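Local coordinates for oxysterol-binding protein homolog 1 (Saccharomyces cerevisiae, PDB 5H28) that moves sterols and other lipids between membranes without vesicles, its ankyrin repeats directing it to the nucleus-vacuole junction through binding of Nvj1, at residues Gln30-Pro35 with Phe72-Leu77; His62-Val65 with Thr70-Leu73; Glu150-Phe155 with Asp182-Asp187; Val189-Val194 with Lys214-Gly219. All blocks are in the same frame, centred on the assembly; numbering follows the deposited sequence.

Interaction 1: Gln30-Pro35 with Phe72-Leu77; sequences QPLDDP and FLNIHL
Leu32 reaches from the loop between helices 18-28 and 35-42 to the loop that follows helix 54-64, a contact of loop against loop within this helical ankyrin-repeat domain. It is the one residue of 30-35 whose side chain makes close contact, and its two methyl groups divide the work. With CG anti to the backbone N (chi1 -176°), the branched end is carried out to Leu73, Asn74 and Ile75. Leu32 CD2 abuts Asn74 CB at 3.6 Å; the two side chains cross at about a right angle, and Asn74 meets the leucine with CB, not with its amide. Leu32 CD1 goes to Ile75, whose side chain slides past in the opposite direction; Leu32 CD1 lies 3.7 Å from Ile75 CG1. No hydrogen bond crosses between the loops, which pack through side-chain carbons and backbone carbonyl oxygens. The leucine is presented by a type I turn from Pro31 to Asp34, entered through a cis Gln30-Pro31 peptide. Asp34, the last residue of the turn, is also the N-cap of helix 35-42, its OD1 accepting from Val37 N. That same helix lies against the other partner, where Ile75 packs on Gln38 and Leu41. Leu73 starts its side chain away from Leu32 and packs on Leu25, Leu41 and Trp64, but its carbonyl takes part: Leu73 O stands 3.5 Å from Leu32 CD1.

Interaction 2: His62-Val65 with Thr70-Leu73; sequences HHWV and TTFL
The Trp64 indole is covered on one face by the Leu73 methyl CD2 and on the opposite face by CB of its own neighbour His63, while Thr71 CB lies in the ring plane at its edge. Leu73 CD2 makes a CH-pi contact, 3.8 Å from the centroid of the five-membered ring of Trp64 and 24° off its normal. Phe72 adds an offset edge-to-face pair: the edge of Trp64 is turned toward the phenyl face, with the planes at 90° and Trp64 CZ2 3.7 Å from Phe72 CE2. A first torsion of 89° places the phenyl ring where the indole edge can meet it. Thr71 touches both His63 and Trp64 on helix 54-64, in the predicted repeat ANK 1. Its OG1 sits 3.4 Å from Trp64 CD1, and its methyl CG2 presses against the backbone at 3.2 Å from His63 O. Phe18 meets the rings of both His63 and Trp64, and Leu25 of helix 18-28 also touches the tryptophan. His63 ND1 bonds within its own helix, to Glu59 O. With no hydrogen bond joining the two segments, the loop appears to be held to the helix mainly by dispersion and the weak electrostatics of C-H groups facing an aromatic ring.

Interaction 3: Glu150-Phe155 with Asp182-Asp187; sequences EFRTAF and DPETGD
Arg152 on helix 130-156 faces Asp182 across 8.6 Å between their CA atoms, Asp182 opening a compact loop in which residues 183-185 have helical backbone angles and Asp182 N bonds to Asp187 O. The contact joins that long helix to the loop leading into helix 189-196 of the predicted ankyrin repeat ANK 3. The arginine chain, bent at chi3 (-59°), folds over the aspartate so that both its carbons and its charged end touch the carboxylate. Arg152 NH2 donates to Asp182 OD1 at 2.8 Å, with an N-H...O angle of 160°, completing a salt bridge. OD1 receives it on its syn lone pair and lies at the edge of the guanidinium, almost in its plane. The two flat groups nevertheless stand nearly perpendicular, 84° apart, and a single N-H carries the bond. Nearer the backbone, Arg152 CD also comes within 3.3 Å of Asp182 OD1. Glu184 covers one guanidinium face with its CB, and its CG is 3.7 Å from Arg152 NH1. Asp182 OD2 takes Glu184 N at 2.8 Å from above the carboxylate plane, an Asx turn, and Thr185 N at 2.9 Å on its anti lone pair, which makes the Asx motif. Thr185 OG1 in turn accepts from Asp187 N, an ST turn. The carboxylate is thus shared, one oxygen ordering the loop and the other facing the helix; the nearby arginine and the two backbone N-H groups would be expected to favour its charged form.

Interaction 4: Val189-Val194 with Lys214-Gly219; sequences VLHEFV and KRDRKG
His191 closes the Thr-Val-Leu-His sequence of the predicted repeat ANK 3, a variant of the Thr-Pro-Leu-His signature that starts the first helix of an ankyrin repeat, and its ring meets Lys214 and Asp216 in the loop after helix 199-207. The imidazole NE2 donates to Lys214 O at 2.8 Å. This bond is bent, with an N-H...O angle of 134°: the oxygen lies near the ring plane, at its edge, whereas the donor sits above the carbonyl plane. Over one face of the ring comes Asp216 CB, 3.9 Å from the centroid, a CH-pi contact. The carboxylate of Asp216 is inclined to the imidazole by merely 21°. The bond ties the start of helix 189-196 to the chain after helix 199-207, as the histidine of this signature does in other ankyrin repeats, and Pro222 and Leu225 also pack against His191. Asp216 is itself locked into the loop. It begins a type I turn closed by Gly219 N to Asp216 O, and its OD1 accepts from Lys218 N at 2.9 Å, an Asx turn, and from Lys220 N. Its chi1 of 69° sets CG between the backbone N and the carbonyl carbon, which lays the carboxylate beside the imidazole. A water lies 3.0 Å from Asp216 OD2 and 2.8 Å from Glu192 OE2, in a place to bridge the two acids, and Glu192 OE2 also forms a salt bridge with Lys195 NZ.

How the interactions relate
The four contacts fall into two pairs on opposite sides of the chain's centre. Interactions 1 and 2 share Phe72 and Leu73, their centres about 10 Å apart, and a probable backbone hydrogen bond from Leu77 N to Trp64 O (2.8 Å) ties them further. Interactions 3 and 4, centres about 12 Å apart, are joined by the salt bridge of Asp187 OD1 with Arg217 NE (2.9 Å) and by Phe193 CZ packing on Phe155 O. Between the pairs nothing touches: the nearest atoms of interactions 2 and 3 are about 17 Å apart. All four lie in the ankyrin-repeat piece, whereas sterols and phospholipids bind in the separate OSBP-related domain.

Interaction 1: Gln30-Pro35 with Phe72-Leu77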
loop_
_atom_site.group_PDB
_atom_site.type_symbol
_atom_site.label_atom_id
_atom_site.label_comp_id
_atom_site.label_asym_id
_atom_site.label_seq_id
_atom_site.Cartn_x
_atom_site.Cartn_y
_atom_site.Cartn_z
ATOM N N GLN A 30 24.712 19.280 6.530
ATOM C CA GLN A 30 25.126 18.737 7.814
ATOM C C GLN A 30 24.888 19.831 8.857
ATOM O O GLN A 30 24.892 21.014 8.527
ATOM C CB GLN A 30 26.615 18.381 7.783
ATOM C CG GLN A 30 27.027 17.483 6.622
ATOM C CD GLN A 30 26.380 16.116 6.680
ATOM O OE1 GLN A 30 26.427 15.439 7.707
ATOM N NE2 GLN A 30 25.776 15.697 5.572
ATOM N N PRO A 31 24.682 19.455 10.132
ATOM C CA PRO A 31 24.649 18.084 10.648
ATOM C C PRO A 31 23.309 17.401 10.397
ATOM O O PRO A 31 22.364 18.026 9.916
ATOM C CB PRO A 31 24.927 18.278 12.133
ATOM C CG PRO A 31 24.194 19.547 12.417
ATOM C CD PRO A 31 24.574 20.425 11.239
ATOM N N LEU A 32 23.234 16.118 10.736
ATOM C CA LEU A 32 22.019 15.337 10.541
ATOM C C LEU A 32 20.903 15.754 11.495
ATOM O O LEU A 32 19.728 15.498 11.228
ATOM C CB LEU A 32 22.317 13.846 10.733
ATOM C CG LEU A 32 21.176 12.857 10.471
ATOM C CD1 LEU A 32 20.846 12.835 8.983
ATOM C CD2 LEU A 32 21.584 11.464 10.937
ATOM N N ASP A 33 21.261 16.400 12.600
ATOM C CA ASP A 33 20.258 16.807 13.575
ATOM C C ASP A 33 19.743 18.233 13.420
ATOM O O ASP A 33 19.108 18.769 14.327
ATOM C CB ASP A 33 20.786 16.585 15.000
ATOM C CG ASP A 33 22.009 17.424 15.317
ATOM O OD1 ASP A 33 22.885 17.568 14.439
ATOM O OD2 ASP A 33 22.101 17.925 16.457
ATOM N N ASP A 34 20.015 18.853 12.275
ATOM C CA ASP A 34 19.524 20.205 12.035
ATOM C C ASP A 34 18.131 20.062 11.427
ATOM O O ASP A 34 17.967 19.442 10.378
ATOM C CB ASP A 34 20.441 20.959 11.069
ATOM C CG ASP A 34 20.002 22.396 10.853
ATOM O OD1 ASP A 34 18.869 22.609 10.374
ATOM O OD2 ASP A 34 20.790 23.314 11.163
ATOM N N PRO A 35 17.109 20.631 12.083
ATOM C CA PRO A 35 15.725 20.560 11.604
ATOM C C PRO A 35 15.529 21.024 10.162
ATOM O O PRO A 35 14.831 20.374 9.384
ATOM C CB PRO A 35 14.970 21.445 12.593
ATOM C CG PRO A 35 15.769 21.308 13.845
ATOM C CD PRO A 35 17.185 21.396 13.341
ATOM N N PHE A 72 25.247 7.390 3.500
ATOM C CA PHE A 72 25.816 8.541 4.198
ATOM C C PHE A 72 24.727 9.540 4.581
ATOM O O PHE A 72 24.839 10.244 5.589
ATOM C CB PHE A 72 26.862 9.241 3.315
ATOM C CG PHE A 72 26.292 10.316 2.419
ATOM C CD1 PHE A 72 25.945 11.566 2.938
ATOM C CD2 PHE A 72 26.083 10.077 1.067
ATOM C CE1 PHE A 72 25.399 12.553 2.128
ATOM C CE2 PHE A 72 25.535 11.064 0.246
ATOM C CZ PHE A 72 25.194 12.300 0.776
ATOM N N LEU A 73 23.684 9.601 3.759
ATOM C CA LEU A 73 22.573 10.522 3.982
ATOM C C LEU A 73 21.928 10.274 5.339
ATOM O O LEU A 73 21.439 11.201 5.984
ATOM C CB LEU A 73 21.521 10.364 2.878
ATOM C CG LEU A 73 20.482 11.487 2.801
ATOM C CD1 LEU A 73 21.163 12.757 2.309
ATOM C CD2 LEU A 73 19.344 11.101 1.869
ATOM N N ASN A 74 21.935 9.013 5.763
ATOM C CA ASN A 74 21.361 8.612 7.042
ATOM C C ASN A 74 19.904 9.011 7.217
ATOM O O ASN A 74 19.466 9.387 8.307
ATOM C CB ASN A 74 22.201 9.159 8.195
ATOM C CG ASN A 74 23.539 8.466 8.301
ATOM O OD1 ASN A 74 23.621 7.241 8.192
ATOM N ND2 ASN A 74 24.595 9.237 8.519
ATOM N N ILE A 75 19.162 8.921 6.123
ATOM C CA ILE A 75 17.741 9.224 6.108
ATOM C C ILE A 75 17.157 8.385 4.990
ATOM O O ILE A 75 17.688 8.377 3.881
ATOM C CB ILE A 75 17.441 10.695 5.749
ATOM C CG1 ILE A 75 18.108 11.644 6.740
ATOM C CG2 ILE A 75 15.934 10.919 5.742
ATOM C CD1 ILE A 75 17.895 13.109 6.401
ATOM N N HIS A 76 16.085 7.662 5.272
ATOM C CA HIS A 76 15.460 6.893 4.215
ATOM C C HIS A 76 14.305 7.710 3.674
ATOM O O HIS A 76 13.261 7.852 4.315
ATOM C CB HIS A 76 14.994 5.531 4.724
ATOM C CG HIS A 76 16.114 4.553 4.892
ATOM N ND1 HIS A 76 16.652 4.237 6.122
ATOM C CD2 HIS A 76 16.845 3.875 3.977
ATOM C CE1 HIS A 76 17.666 3.407 5.955
ATOM N NE2 HIS A 76 17.804 3.171 4.663
ATOM N N LEU A 77 14.524 8.275 2.491
ATOM C CA LEU A 77 13.523 9.100 1.842
ATOM C C LEU A 77 12.264 8.299 1.578
ATOM O O LEU A 77 12.318 7.135 1.168
ATOM C CB LEU A 77 14.079 9.665 0.534
ATOM C CG LEU A 77 15.371 10.472 0.695
ATOM C CD1 LEU A 77 15.786 11.031 -0.654
ATOM C CD2 LEU A 77 15.166 11.602 1.706
#

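Interaction 2: His62-Val65 with Thr70-Leu73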
loop_
_atom_site.group_PDB
_atom_site.type_symbol
_atom_site.label_atom_id
_atom_site.label_comp_id
_atom_site.label_asym_id
_atom_site.label_seq_id
_atom_site.Cartn_x
_atom_site.Cartn_y
_atom_site.Cartn_z
ATOM N N HIS A 62 17.226 5.153 -6.053
ATOM C CA HIS A 62 17.978 3.926 -5.836
ATOM C C HIS A 62 18.993 4.017 -4.706
ATOM O O HIS A 62 19.324 3.007 -4.084
ATOM C CB HIS A 62 18.666 3.493 -7.131
ATOM C CG HIS A 62 17.718 2.960 -8.161
ATOM N ND1 HIS A 62 16.846 1.923 -7.904
ATOM C CD2 HIS A 62 17.506 3.318 -9.446
ATOM C CE1 HIS A 62 16.136 1.668 -8.989
ATOM N NE2 HIS A 62 16.518 2.501 -9.940
ATOM N N HIS A 63 19.473 5.223 -4.425
ATOM C CA HIS A 63 20.450 5.420 -3.356
ATOM C C HIS A 63 19.862 5.584 -1.963
ATOM O O HIS A 63 20.356 4.991 -1.003
ATOM C CB HIS A 63 21.305 6.668 -3.609
ATOM C CG HIS A 63 22.486 6.439 -4.499
ATOM N ND1 HIS A 63 22.376 6.311 -5.867
ATOM C CD2 HIS A 63 23.804 6.321 -4.215
ATOM C CE1 HIS A 63 23.575 6.124 -6.387
ATOM N NE2 HIS A 63 24.460 6.127 -5.406
ATOM N N TRP A 64 18.798 6.372 -1.855
ATOM C CA TRP A 64 18.253 6.697 -0.542
ATOM C C TRP A 64 16.846 6.300 -0.110
ATOM O O TRP A 64 16.359 6.799 0.906
ATOM C CB TRP A 64 18.446 8.202 -0.342
ATOM C CG TRP A 64 19.875 8.600 -0.568
ATOM C CD1 TRP A 64 20.978 7.991 -0.041
ATOM C CD2 TRP A 64 20.364 9.681 -1.377
ATOM N NE1 TRP A 64 22.120 8.622 -0.466
ATOM C CE2 TRP A 64 21.776 9.662 -1.287
ATOM C CE3 TRP A 64 19.749 10.663 -2.167
ATOM C CZ2 TRP A 64 22.584 10.588 -1.956
ATOM C CZ3 TRP A 64 20.557 11.587 -2.833
ATOM C CH2 TRP A 64 21.959 11.540 -2.721
ATOM N N VAL A 65 16.200 5.400 -0.841
ATOM C CA VAL A 65 14.849 4.982 -0.482
ATOM C C VAL A 65 14.760 3.628 0.242
ATOM O O VAL A 65 14.072 3.515 1.259
ATOM C CB VAL A 65 13.932 4.974 -1.737
ATOM C CG1 VAL A 65 12.590 4.331 -1.419
ATOM C CG2 VAL A 65 13.713 6.404 -2.215
ATOM N N THR A 70 22.217 1.000 4.050
ATOM C CA THR A 70 22.748 2.076 4.870
ATOM C C THR A 70 23.483 3.025 3.925
ATOM O O THR A 70 24.173 2.583 3.006
ATOM C CB THR A 70 23.730 1.527 5.930
ATOM O OG1 THR A 70 22.993 0.829 6.944
ATOM C CG2 THR A 70 24.535 2.659 6.563
ATOM N N THR A 71 23.325 4.327 4.144
ATOM C CA THR A 71 23.971 5.331 3.299
ATOM C C THR A 71 24.504 6.486 4.136
ATOM O O THR A 71 24.233 6.568 5.329
ATOM C CB THR A 71 22.984 5.915 2.272
ATOM O OG1 THR A 71 22.033 6.744 2.951
ATOM C CG2 THR A 71 22.248 4.802 1.543
ATOM N N PHE A 72 25.247 7.390 3.500
ATOM C CA PHE A 72 25.816 8.541 4.198
ATOM C C PHE A 72 24.727 9.540 4.581
ATOM O O PHE A 72 24.839 10.244 5.589
ATOM C CB PHE A 72 26.862 9.241 3.315
ATOM C CG PHE A 72 26.292 10.316 2.419
ATOM C CD1 PHE A 72 25.945 11.566 2.938
ATOM C CD2 PHE A 72 26.083 10.077 1.067
ATOM C CE1 PHE A 72 25.399 12.553 2.128
ATOM C CE2 PHE A 72 25.535 11.064 0.246
ATOM C CZ PHE A 72 25.194 12.300 0.776
ATOM N N LEU A 73 23.684 9.601 3.759
ATOM C CA LEU A 73 22.573 10.522 3.982
ATOM C C LEU A 73 21.928 10.274 5.339
ATOM O O LEU A 73 21.439 11.201 5.984
ATOM C CB LEU A 73 21.521 10.364 2.878
ATOM C CG LEU A 73 20.482 11.487 2.801
ATOM C CD1 LEU A 73 21.163 12.757 2.309
ATOM C CD2 LEU A 73 19.344 11.101 1.869
#

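Interaction 3: Glu150-Phe155 with Asp182-Asp187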
loop_
_atom_site.group_PDB
_atom_site.type_symbol
_atom_site.label_atom_id
_atom_site.label_comp_id
_atom_site.label_asym_id
_atom_site.label_seq_id
_atom_site.Cartn_x
_atom_site.Cartn_y
_atom_site.Cartn_z
ATOM N N GLU A 150 -1.261 -12.663 -5.804
ATOM C CA GLU A 150 -0.328 -12.818 -4.689
ATOM C C GLU A 150 -1.070 -13.213 -3.415
ATOM O O GLU A 150 -0.628 -14.084 -2.665
ATOM C CB GLU A 150 0.448 -11.521 -4.444
ATOM C CG GLU A 150 1.566 -11.691 -3.426
ATOM C CD GLU A 150 2.410 -10.441 -3.216
ATOM O OE1 GLU A 150 3.437 -10.538 -2.506
ATOM O OE2 GLU A 150 2.056 -9.371 -3.750
ATOM N N PHE A 151 -2.205 -12.565 -3.176
ATOM C CA PHE A 151 -3.008 -12.853 -1.998
ATOM C C PHE A 151 -3.518 -14.296 -2.047
ATOM O O PHE A 151 -3.445 -15.017 -1.044
ATOM C CB PHE A 151 -4.168 -11.851 -1.911
ATOM C CG PHE A 151 -4.955 -11.923 -0.632
ATOM C CD1 PHE A 151 -4.322 -11.851 0.608
ATOM C CD2 PHE A 151 -6.342 -12.019 -0.666
ATOM C CE1 PHE A 151 -5.066 -11.872 1.797
ATOM C CE2 PHE A 151 -7.095 -12.041 0.516
ATOM C CZ PHE A 151 -6.458 -11.969 1.748
ATOM N N ARG A 152 -4.011 -14.726 -3.212
ATOM C CA ARG A 152 -4.507 -16.099 -3.369
ATOM C C ARG A 152 -3.398 -17.111 -3.116
ATOM O O ARG A 152 -3.617 -18.139 -2.476
ATOM C CB ARG A 152 -5.062 -16.338 -4.779
ATOM C CG ARG A 152 -6.339 -15.570 -5.124
ATOM C CD ARG A 152 -7.046 -16.197 -6.329
ATOM N NE ARG A 152 -6.215 -16.232 -7.536
ATOM C CZ ARG A 152 -6.033 -15.209 -8.370
ATOM N NH1 ARG A 152 -5.259 -15.357 -9.437
ATOM N NH2 ARG A 152 -6.621 -14.040 -8.149
ATOM N N THR A 153 -2.207 -16.827 -3.632
ATOM C CA THR A 153 -1.082 -17.732 -3.443
ATOM C C THR A 153 -0.773 -17.862 -1.960
ATOM O O THR A 153 -0.625 -18.972 -1.438
ATOM C CB THR A 153 0.168 -17.219 -4.172
ATOM O OG1 THR A 153 -0.089 -17.183 -5.580
ATOM C CG2 THR A 153 1.360 -18.132 -3.905
ATOM N N ALA A 154 -0.701 -16.721 -1.281
ATOM C CA ALA A 154 -0.390 -16.700 0.138
ATOM C C ALA A 154 -1.441 -17.392 1.000
ATOM O O ALA A 154 -1.084 -18.169 1.893
ATOM C CB ALA A 154 -0.184 -15.267 0.606
ATOM N N PHE A 155 -2.728 -17.145 0.763
ATOM C CA PHE A 155 -3.688 -17.824 1.615
ATOM C C PHE A 155 -3.913 -19.279 1.232
ATOM O O PHE A 155 -4.173 -20.104 2.103
ATOM C CB PHE A 155 -5.022 -17.036 1.777
ATOM C CG PHE A 155 -5.881 -16.909 0.533
ATOM C CD1 PHE A 155 -6.479 -18.021 -0.060
ATOM C CD2 PHE A 155 -6.200 -15.643 0.035
ATOM C CE1 PHE A 155 -7.382 -17.867 -1.118
ATOM C CE2 PHE A 155 -7.098 -15.483 -1.017
ATOM C CZ PHE A 155 -7.693 -16.592 -1.594
ATOM N N ASP A 182 -12.784 -11.914 -5.483
ATOM C CA ASP A 182 -11.548 -12.084 -6.233
ATOM C C ASP A 182 -11.871 -11.965 -7.723
ATOM O O ASP A 182 -12.857 -12.531 -8.195
ATOM C CB ASP A 182 -10.945 -13.453 -5.944
ATOM C CG ASP A 182 -9.672 -13.695 -6.717
ATOM O OD1 ASP A 182 -8.597 -13.275 -6.247
ATOM O OD2 ASP A 182 -9.749 -14.294 -7.806
ATOM N N PRO A 183 -11.035 -11.242 -8.486
ATOM C CA PRO A 183 -11.261 -11.062 -9.925
ATOM C C PRO A 183 -11.202 -12.314 -10.797
ATOM O O PRO A 183 -11.750 -12.324 -11.900
ATOM C CB PRO A 183 -10.195 -10.041 -10.311
ATOM C CG PRO A 183 -9.069 -10.387 -9.381
ATOM C CD PRO A 183 -9.796 -10.562 -8.065
ATOM N N GLU A 184 -10.542 -13.361 -10.315
ATOM C CA GLU A 184 -10.415 -14.603 -11.077
ATOM C C GLU A 184 -11.414 -15.685 -10.679
ATOM O O GLU A 184 -11.997 -16.344 -11.540
ATOM C CB GLU A 184 -8.996 -15.166 -10.942
ATOM C CG GLU A 184 -7.948 -14.471 -11.796
ATOM C CD GLU A 184 -8.216 -14.617 -13.282
ATOM O OE1 GLU A 184 -8.489 -15.750 -13.730
ATOM O OE2 GLU A 184 -8.145 -13.600 -14.004
ATOM N N THR A 185 -11.608 -15.869 -9.378
ATOM C CA THR A 185 -12.523 -16.891 -8.882
ATOM C C THR A 185 -13.897 -16.332 -8.544
ATOM O O THR A 185 -14.894 -17.058 -8.557
ATOM C CB THR A 185 -11.980 -17.552 -7.606
ATOM O OG1 THR A 185 -12.004 -16.597 -6.533
ATOM C CG2 THR A 185 -10.556 -18.029 -7.818
ATOM N N GLY A 186 -13.943 -15.043 -8.230
ATOM C CA GLY A 186 -15.199 -14.419 -7.864
ATOM C C GLY A 186 -15.557 -14.697 -6.412
ATOM O O GLY A 186 -16.571 -14.216 -5.915
ATOM N N ASP A 187 -14.713 -15.462 -5.724
ATOM C CA ASP A 187 -14.960 -15.813 -4.329
ATOM C C ASP A 187 -14.382 -14.816 -3.332
ATOM O O ASP A 187 -13.488 -14.037 -3.655
ATOM C CB ASP A 187 -14.393 -17.204 -4.011
ATOM C CG ASP A 187 -14.999 -18.301 -4.868
ATOM O OD1 ASP A 187 -16.211 -18.239 -5.166
ATOM O OD2 ASP A 187 -14.260 -19.240 -5.228
#

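Interaction 4: Val189-Val194 with Lys214-Gly219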
loop_
_atom_site.group_PDB
_atom_site.type_symbol
_atom_site.label_atom_id
_atom_site.label_comp_id
_atom_site.label_asym_id
_atom_site.label_seq_id
_atom_site.Cartn_x
_atom_site.Cartn_y
_atom_site.Cartn_z
ATOM N N VAL A 189 -12.555 -14.433 0.388
ATOM C CA VAL A 189 -11.682 -15.240 1.224
ATOM C C VAL A 189 -12.220 -15.815 2.534
ATOM O O VAL A 189 -12.026 -17.001 2.802
ATOM C CB VAL A 189 -10.337 -14.499 1.458
ATOM C CG1 VAL A 189 -10.533 -13.301 2.359
ATOM C CG2 VAL A 189 -9.301 -15.465 2.016
ATOM N N LEU A 190 -12.891 -15.014 3.353
ATOM C CA LEU A 190 -13.414 -15.553 4.606
ATOM C C LEU A 190 -14.356 -16.720 4.324
ATOM O O LEU A 190 -14.235 -17.786 4.931
ATOM C CB LEU A 190 -14.143 -14.467 5.415
ATOM C CG LEU A 190 -14.763 -14.929 6.741
ATOM C CD1 LEU A 190 -13.724 -15.680 7.576
ATOM C CD2 LEU A 190 -15.313 -13.718 7.501
ATOM N N HIS A 191 -15.285 -16.519 3.393
ATOM C CA HIS A 191 -16.241 -17.561 3.034
ATOM C C HIS A 191 -15.540 -18.852 2.628
ATOM O O HIS A 191 -15.938 -19.943 3.043
ATOM C CB HIS A 191 -17.136 -17.080 1.891
ATOM C CG HIS A 191 -17.834 -15.789 2.181
ATOM N ND1 HIS A 191 -17.152 -14.617 2.428
ATOM C CD2 HIS A 191 -19.151 -15.485 2.268
ATOM C CE1 HIS A 191 -18.020 -13.646 2.654
ATOM N NE2 HIS A 191 -19.239 -14.146 2.563
ATOM N N GLU A 192 -14.489 -18.727 1.825
ATOM C CA GLU A 192 -13.761 -19.900 1.375
ATOM C C GLU A 192 -13.132 -20.668 2.525
ATOM O O GLU A 192 -13.126 -21.893 2.515
ATOM C CB GLU A 192 -12.696 -19.511 0.351
ATOM C CG GLU A 192 -13.291 -18.968 -0.938
ATOM C CD GLU A 192 -14.390 -19.863 -1.481
ATOM O OE1 GLU A 192 -14.112 -21.050 -1.755
ATOM O OE2 GLU A 192 -15.534 -19.387 -1.636
ATOM N N PHE A 193 -12.621 -19.968 3.533
ATOM C CA PHE A 193 -12.017 -20.680 4.649
ATOM C C PHE A 193 -13.037 -21.216 5.639
ATOM O O PHE A 193 -12.742 -22.125 6.410
ATOM C CB PHE A 193 -10.946 -19.817 5.313
ATOM C CG PHE A 193 -9.649 -19.834 4.564
ATOM C CD1 PHE A 193 -8.778 -20.917 4.687
ATOM C CD2 PHE A 193 -9.332 -18.820 3.668
ATOM C CE1 PHE A 193 -7.620 -20.991 3.925
ATOM C CE2 PHE A 193 -8.173 -18.884 2.898
ATOM C CZ PHE A 193 -7.314 -19.974 3.026
ATOM N N VAL A 194 -14.247 -20.667 5.610
ATOM C CA VAL A 194 -15.302 -21.186 6.467
ATOM C C VAL A 194 -15.657 -22.555 5.870
ATOM O O VAL A 194 -15.806 -23.548 6.592
ATOM C CB VAL A 194 -16.540 -20.262 6.458
ATOM C CG1 VAL A 194 -17.733 -20.980 7.071
ATOM C CG2 VAL A 194 -16.247 -19.002 7.258
ATOM N N LYS A 214 -20.439 -9.506 5.259
ATOM C CA LYS A 214 -20.266 -9.487 3.812
ATOM C C LYS A 214 -20.810 -10.726 3.113
ATOM O O LYS A 214 -20.546 -11.857 3.526
ATOM C CB LYS A 214 -18.784 -9.321 3.470
ATOM C CG LYS A 214 -18.506 -9.086 1.995
ATOM C CD LYS A 214 -19.036 -7.730 1.547
ATOM C CE LYS A 214 -18.819 -7.514 0.061
ATOM N NZ LYS A 214 -19.231 -6.147 -0.355
ATOM N N ARG A 215 -21.573 -10.502 2.049
ATOM C CA ARG A 215 -22.144 -11.588 1.260
ATOM C C ARG A 215 -21.274 -11.824 0.029
ATOM O O ARG A 215 -20.856 -10.871 -0.638
ATOM C CB ARG A 215 -23.572 -11.227 0.839
ATOM C CG ARG A 215 -24.513 -11.055 2.023
ATOM C CD ARG A 215 -25.834 -10.405 1.632
ATOM N NE ARG A 215 -26.725 -10.279 2.785
ATOM C CZ ARG A 215 -27.330 -11.305 3.374
ATOM N NH1 ARG A 215 -28.118 -11.103 4.418
ATOM N NH2 ARG A 215 -27.154 -12.536 2.913
ATOM N N ASP A 216 -20.982 -13.088 -0.266
ATOM C CA ASP A 216 -20.165 -13.402 -1.432
ATOM C C ASP A 216 -20.991 -13.373 -2.715
ATOM O O ASP A 216 -22.148 -12.952 -2.702
ATOM C CB ASP A 216 -19.460 -14.759 -1.262
ATOM C CG ASP A 216 -20.412 -15.945 -1.298
ATOM O OD1 ASP A 216 -21.629 -15.769 -1.515
ATOM O OD2 ASP A 216 -19.922 -17.078 -1.108
ATOM N N ARG A 217 -20.398 -13.818 -3.819
ATOM C CA ARG A 217 -21.081 -13.803 -5.107
ATOM C C ARG A 217 -22.377 -14.600 -5.141
ATOM O O ARG A 217 -23.236 -14.348 -5.987
ATOM C CB ARG A 217 -20.139 -14.289 -6.215
ATOM C CG ARG A 217 -19.680 -15.731 -6.102
ATOM C CD ARG A 217 -18.708 -16.053 -7.231
ATOM N NE ARG A 217 -18.119 -17.384 -7.118
ATOM C CZ ARG A 217 -18.709 -18.510 -7.510
ATOM N NH1 ARG A 217 -19.919 -18.479 -8.050
ATOM N NH2 ARG A 217 -18.085 -19.670 -7.358
ATOM N N LYS A 218 -22.522 -15.552 -4.226
ATOM C CA LYS A 218 -23.732 -16.364 -4.170
ATOM C C LYS A 218 -24.717 -15.770 -3.172
ATOM O O LYS A 218 -25.748 -16.372 -2.869
ATOM C CB LYS A 218 -23.383 -17.799 -3.778
ATOM C CG LYS A 218 -22.433 -18.474 -4.751
ATOM C CD LYS A 218 -22.158 -19.909 -4.350
ATOM C CE LYS A 218 -21.202 -20.573 -5.322
ATOM N NZ LYS A 218 -20.935 -21.989 -4.946
ATOM N N GLY A 219 -24.392 -14.580 -2.674
ATOM C CA GLY A 219 -25.249 -13.898 -1.717
ATOM C C GLY A 219 -25.215 -14.493 -0.323
ATOM O O GLY A 219 -26.039 -14.150 0.525
HETATM O O HOH W 1 -16.940 -16.914 -1.666
#